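Local coordinates for CalG4 (Micromonospora echinospora, PDB 3IA7), which belongs to the GT-B clan of two-domain proteins related to the erythromycin biosynthesis protein CIII family, at residues 74-86 / 152-165. Residues are numbered along the deposited sequence; the frame is centred on the assembly and turned at random.
Sequences DAETQLHLVYVRE and QRHPADVEAVHSVL
Helices 75-86 and 159-165 run nearly parallel, their axes 19° apart and 9.6 Å from each other at closest approach, with L81 beside V161; ahead of the second helix, the loop from Q152 and the 3-10 turn at P155 pass along E76 and H80. H80 is the centre of the contact. P155 CB sits 3.9 Å from the centroid of the H80 ring and only 7° off its normal, a CH-pi contact in which the imidazole face accepts a C-H that the rigid proline ring holds over its centre. The carbonyl O of E76, one helical turn earlier, lies on the opposite face, offset toward the rim. CG anti to the carbonyl carbon (chi1 -60°) sets the H80 ring against P155, while the helix itself places H80 CB 3.6 Å from V161 CG2. At the N-terminal end of helix 75-86, the E76 carboxylate stacks on the Q152 amide with planes 10° apart, and E76 OE2 approaches Q152 CB at 3.6 Å. T77 offers a methyl, CG2, to that of A160, and its OG1 lies 3.5 Å from V158 CG1 in van der Waals contact. Further along, branched aliphatic side chains pack together: L81 CD2 reaches V161 CG2 at 4.0 Å, the V84 and V164 side chains slide past each other, and V84 CG2 meets L165 CD2. W147 and W182 touch P155 from helices 142-150 and 178-182. No hydrogen bond joins the segments: in this N-terminal domain of the GT-B fold, aliphatic contacts join the two helices, and the CH-pi contact ties helix 75-86 to the 3-10 turn.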
# COMPACT_ATOMS: atom_id res chain seq x y z
N ASP A 74 -34.98 23.88 -5.52
CA ASP A 74 -33.86 23.90 -6.48
C ASP A 74 -32.53 23.33 -5.97
O ASP A 74 -31.46 23.73 -6.44
CB ASP A 74 -33.62 25.34 -6.94
CG ASP A 74 -32.86 26.17 -5.91
OD1 ASP A 74 -32.76 25.74 -4.73
OD2 ASP A 74 -32.36 27.25 -6.28
N ALA A 75 -32.60 22.42 -5.00
CA ALA A 75 -31.41 21.78 -4.44
C ALA A 75 -30.55 21.13 -5.51
O ALA A 75 -29.31 21.14 -5.42
CB ALA A 75 -31.80 20.78 -3.38
N GLU A 76 -31.21 20.57 -6.53
CA GLU A 76 -30.51 19.96 -7.69
C GLU A 76 -29.60 20.94 -8.44
O GLU A 76 -28.41 20.64 -8.69
CB GLU A 76 -31.53 19.38 -8.67
CG GLU A 76 -31.90 17.94 -8.40
CD GLU A 76 -32.93 17.43 -9.39
OE1 GLU A 76 -33.35 18.21 -10.29
OE2 GLU A 76 -33.30 16.24 -9.28
N THR A 77 -30.17 22.08 -8.82
CA THR A 77 -29.43 23.21 -9.41
C THR A 77 -28.30 23.71 -8.53
O THR A 77 -27.22 24.02 -9.04
CB THR A 77 -30.38 24.36 -9.77
OG1 THR A 77 -31.23 23.92 -10.82
CG2 THR A 77 -29.62 25.59 -10.27
N GLN A 78 -28.55 23.80 -7.22
CA GLN A 78 -27.54 24.22 -6.25
C GLN A 78 -26.36 23.26 -6.21
O GLN A 78 -25.21 23.69 -6.12
CB GLN A 78 -28.14 24.40 -4.85
CG GLN A 78 -29.10 25.60 -4.76
CD GLN A 78 -28.50 26.85 -5.39
OE1 GLN A 78 -27.30 27.15 -5.22
NE2 GLN A 78 -29.33 27.58 -6.15
N LEU A 79 -26.67 21.96 -6.28
CA LEU A 79 -25.63 20.95 -6.37
C LEU A 79 -24.77 21.11 -7.60
O LEU A 79 -23.54 21.02 -7.49
CB LEU A 79 -26.23 19.54 -6.37
CG LEU A 79 -26.94 19.09 -5.11
CD1 LEU A 79 -27.42 17.64 -5.36
CD2 LEU A 79 -25.99 19.16 -3.91
N HIS A 80 -25.39 21.29 -8.77
CA HIS A 80 -24.61 21.57 -9.98
C HIS A 80 -23.78 22.85 -9.86
O HIS A 80 -22.66 22.91 -10.39
CB HIS A 80 -25.48 21.69 -11.21
CG HIS A 80 -26.27 20.45 -11.52
ND1 HIS A 80 -25.76 19.18 -11.34
CD2 HIS A 80 -27.50 20.29 -12.05
CE1 HIS A 80 -26.65 18.29 -11.73
NE2 HIS A 80 -27.73 18.93 -12.15
N LEU A 81 -24.34 23.89 -9.26
CA LEU A 81 -23.60 25.16 -9.16
C LEU A 81 -22.39 25.04 -8.24
O LEU A 81 -21.33 25.65 -8.52
CB LEU A 81 -24.50 26.36 -8.75
CG LEU A 81 -25.55 26.73 -9.82
CD1 LEU A 81 -26.51 27.77 -9.24
CD2 LEU A 81 -24.92 27.23 -11.11
N VAL A 82 -22.52 24.26 -7.16
CA VAL A 82 -21.37 24.08 -6.26
C VAL A 82 -20.28 23.28 -6.97
O VAL A 82 -19.11 23.51 -6.72
CB VAL A 82 -21.72 23.47 -4.84
CG1 VAL A 82 -22.15 22.03 -4.91
CG2 VAL A 82 -20.50 23.56 -3.93
N TYR A 83 -20.68 22.37 -7.85
CA TYR A 83 -19.73 21.57 -8.65
C TYR A 83 -18.89 22.51 -9.53
O TYR A 83 -17.64 22.40 -9.61
CB TYR A 83 -20.52 20.57 -9.53
CG TYR A 83 -19.66 19.79 -10.50
CD1 TYR A 83 -18.90 18.69 -10.06
CD2 TYR A 83 -19.59 20.15 -11.86
CE1 TYR A 83 -18.10 17.96 -10.97
CE2 TYR A 83 -18.79 19.43 -12.76
CZ TYR A 83 -18.06 18.35 -12.30
OH TYR A 83 -17.26 17.62 -13.16
N VAL A 84 -19.59 23.42 -10.21
CA VAL A 84 -18.93 24.42 -11.05
C VAL A 84 -18.01 25.34 -10.21
O VAL A 84 -16.85 25.55 -10.61
CB VAL A 84 -19.92 25.22 -11.93
CG1 VAL A 84 -19.17 26.31 -12.72
CG2 VAL A 84 -20.64 24.26 -12.93
N ARG A 85 -18.49 25.85 -9.08
CA ARG A 85 -17.67 26.68 -8.21
C ARG A 85 -16.42 25.95 -7.74
O ARG A 85 -15.34 26.56 -7.67
CB ARG A 85 -18.43 27.22 -7.00
CG ARG A 85 -19.53 28.25 -7.33
CD ARG A 85 -20.00 28.98 -6.08
NE ARG A 85 -20.56 28.08 -5.07
CZ ARG A 85 -21.84 27.70 -5.02
NH1 ARG A 85 -22.71 28.15 -5.92
NH2 ARG A 85 -22.25 26.88 -4.05
N GLU A 86 -16.54 24.67 -7.41
CA GLU A 86 -15.39 23.87 -6.96
C GLU A 86 -14.36 23.71 -8.09
O GLU A 86 -13.14 23.84 -7.83
CB GLU A 86 -15.86 22.46 -6.51
CG GLU A 86 -14.74 21.64 -5.80
CD GLU A 86 -14.45 22.10 -4.38
OE1 GLU A 86 -14.78 23.24 -4.01
OE2 GLU A 86 -13.84 21.31 -3.62
N GLN A 152 -33.64 13.66 -13.73
CA GLN A 152 -33.17 15.06 -13.79
C GLN A 152 -32.51 15.40 -15.15
O GLN A 152 -32.02 14.53 -15.86
CB GLN A 152 -32.27 15.42 -12.58
CG GLN A 152 -30.98 14.65 -12.51
CD GLN A 152 -30.20 14.86 -11.20
OE1 GLN A 152 -30.01 13.90 -10.44
NE2 GLN A 152 -29.68 16.09 -10.97
N ARG A 153 -32.52 16.68 -15.50
CA ARG A 153 -31.84 17.18 -16.71
C ARG A 153 -30.32 17.15 -16.62
O ARG A 153 -29.77 17.34 -15.54
CB ARG A 153 -32.29 18.61 -16.99
CG ARG A 153 -33.83 18.68 -17.17
CD ARG A 153 -34.32 20.12 -17.27
NE ARG A 153 -33.88 20.85 -18.47
CZ ARG A 153 -34.48 20.82 -19.67
NH1 ARG A 153 -35.55 20.08 -19.90
NH2 ARG A 153 -33.98 21.55 -20.66
N HIS A 154 -29.65 16.96 -17.75
CA HIS A 154 -28.20 17.14 -17.85
C HIS A 154 -27.94 18.54 -17.29
O HIS A 154 -28.69 19.47 -17.58
CB HIS A 154 -27.73 17.04 -19.32
CG HIS A 154 -26.23 16.90 -19.47
ND1 HIS A 154 -25.35 17.92 -19.21
CD2 HIS A 154 -25.47 15.83 -19.86
CE1 HIS A 154 -24.11 17.50 -19.41
NE2 HIS A 154 -24.16 16.23 -19.80
N PRO A 155 -26.87 18.72 -16.46
CA PRO A 155 -26.56 20.07 -15.98
C PRO A 155 -26.44 21.11 -17.10
O PRO A 155 -26.77 22.26 -16.90
CB PRO A 155 -25.20 19.93 -15.27
CG PRO A 155 -24.74 18.56 -15.54
CD PRO A 155 -25.94 17.72 -15.91
N ALA A 156 -26.00 20.69 -18.28
CA ALA A 156 -25.84 21.61 -19.42
C ALA A 156 -27.18 22.09 -19.92
O ALA A 156 -27.27 23.12 -20.57
CB ALA A 156 -25.07 20.94 -20.54
N ASP A 157 -28.23 21.32 -19.59
CA ASP A 157 -29.61 21.67 -19.96
C ASP A 157 -30.38 22.44 -18.89
O ASP A 157 -31.58 22.73 -19.04
CB ASP A 157 -30.37 20.40 -20.33
CG ASP A 157 -29.92 19.83 -21.69
OD1 ASP A 157 -29.55 20.66 -22.55
OD2 ASP A 157 -29.95 18.59 -21.87
N VAL A 158 -29.68 22.78 -17.80
CA VAL A 158 -30.23 23.65 -16.76
C VAL A 158 -29.74 25.08 -16.99
O VAL A 158 -28.53 25.34 -16.97
CB VAL A 158 -29.85 23.14 -15.32
CG1 VAL A 158 -30.45 24.06 -14.23
CG2 VAL A 158 -30.22 21.66 -15.10
N GLU A 159 -30.68 26.01 -17.18
CA GLU A 159 -30.40 27.40 -17.50
C GLU A 159 -29.34 28.10 -16.62
O GLU A 159 -28.42 28.74 -17.16
CB GLU A 159 -31.70 28.23 -17.52
CG GLU A 159 -31.46 29.72 -17.59
CD GLU A 159 -30.66 30.12 -18.80
OE1 GLU A 159 -30.79 29.46 -19.86
OE2 GLU A 159 -29.91 31.12 -18.70
N ALA A 160 -29.48 28.01 -15.29
CA ALA A 160 -28.55 28.64 -14.32
C ALA A 160 -27.10 28.13 -14.48
O ALA A 160 -26.12 28.89 -14.28
CB ALA A 160 -29.04 28.38 -12.88
N VAL A 161 -26.96 26.85 -14.81
CA VAL A 161 -25.66 26.19 -14.98
C VAL A 161 -25.08 26.50 -16.37
O VAL A 161 -23.92 26.87 -16.51
CB VAL A 161 -25.77 24.67 -14.80
CG1 VAL A 161 -24.40 23.97 -14.94
CG2 VAL A 161 -26.39 24.35 -13.43
N HIS A 162 -25.92 26.34 -17.39
CA HIS A 162 -25.54 26.58 -18.77
C HIS A 162 -24.99 28.01 -18.95
O HIS A 162 -23.96 28.19 -19.62
CB HIS A 162 -26.76 26.35 -19.70
CG HIS A 162 -26.47 26.56 -21.15
ND1 HIS A 162 -26.60 27.80 -21.76
CD2 HIS A 162 -25.99 25.72 -22.10
CE1 HIS A 162 -26.26 27.69 -23.03
NE2 HIS A 162 -25.88 26.44 -23.26
N SER A 163 -25.66 29.01 -18.35
CA SER A 163 -25.25 30.39 -18.56
C SER A 163 -23.86 30.62 -17.95
O SER A 163 -23.00 31.26 -18.56
CB SER A 163 -26.28 31.39 -18.01
OG SER A 163 -26.46 31.19 -16.62
N VAL A 164 -23.63 30.04 -16.77
CA VAL A 164 -22.35 30.18 -16.10
C VAL A 164 -21.28 29.52 -16.94
O VAL A 164 -20.20 30.03 -17.08
CB VAL A 164 -22.35 29.55 -14.67
CG1 VAL A 164 -20.90 29.41 -14.16
CG2 VAL A 164 -23.17 30.43 -13.72
N LEU A 165 -21.58 28.35 -17.47
CA LEU A 165 -20.60 27.61 -18.24
C LEU A 165 -20.26 28.19 -19.61
O LEU A 165 -19.08 28.20 -19.99
CB LEU A 165 -20.99 26.10 -18.31
CG LEU A 165 -20.81 25.30 -17.00
CD1 LEU A 165 -21.28 23.91 -17.21
CD2 LEU A 165 -19.35 25.24 -16.43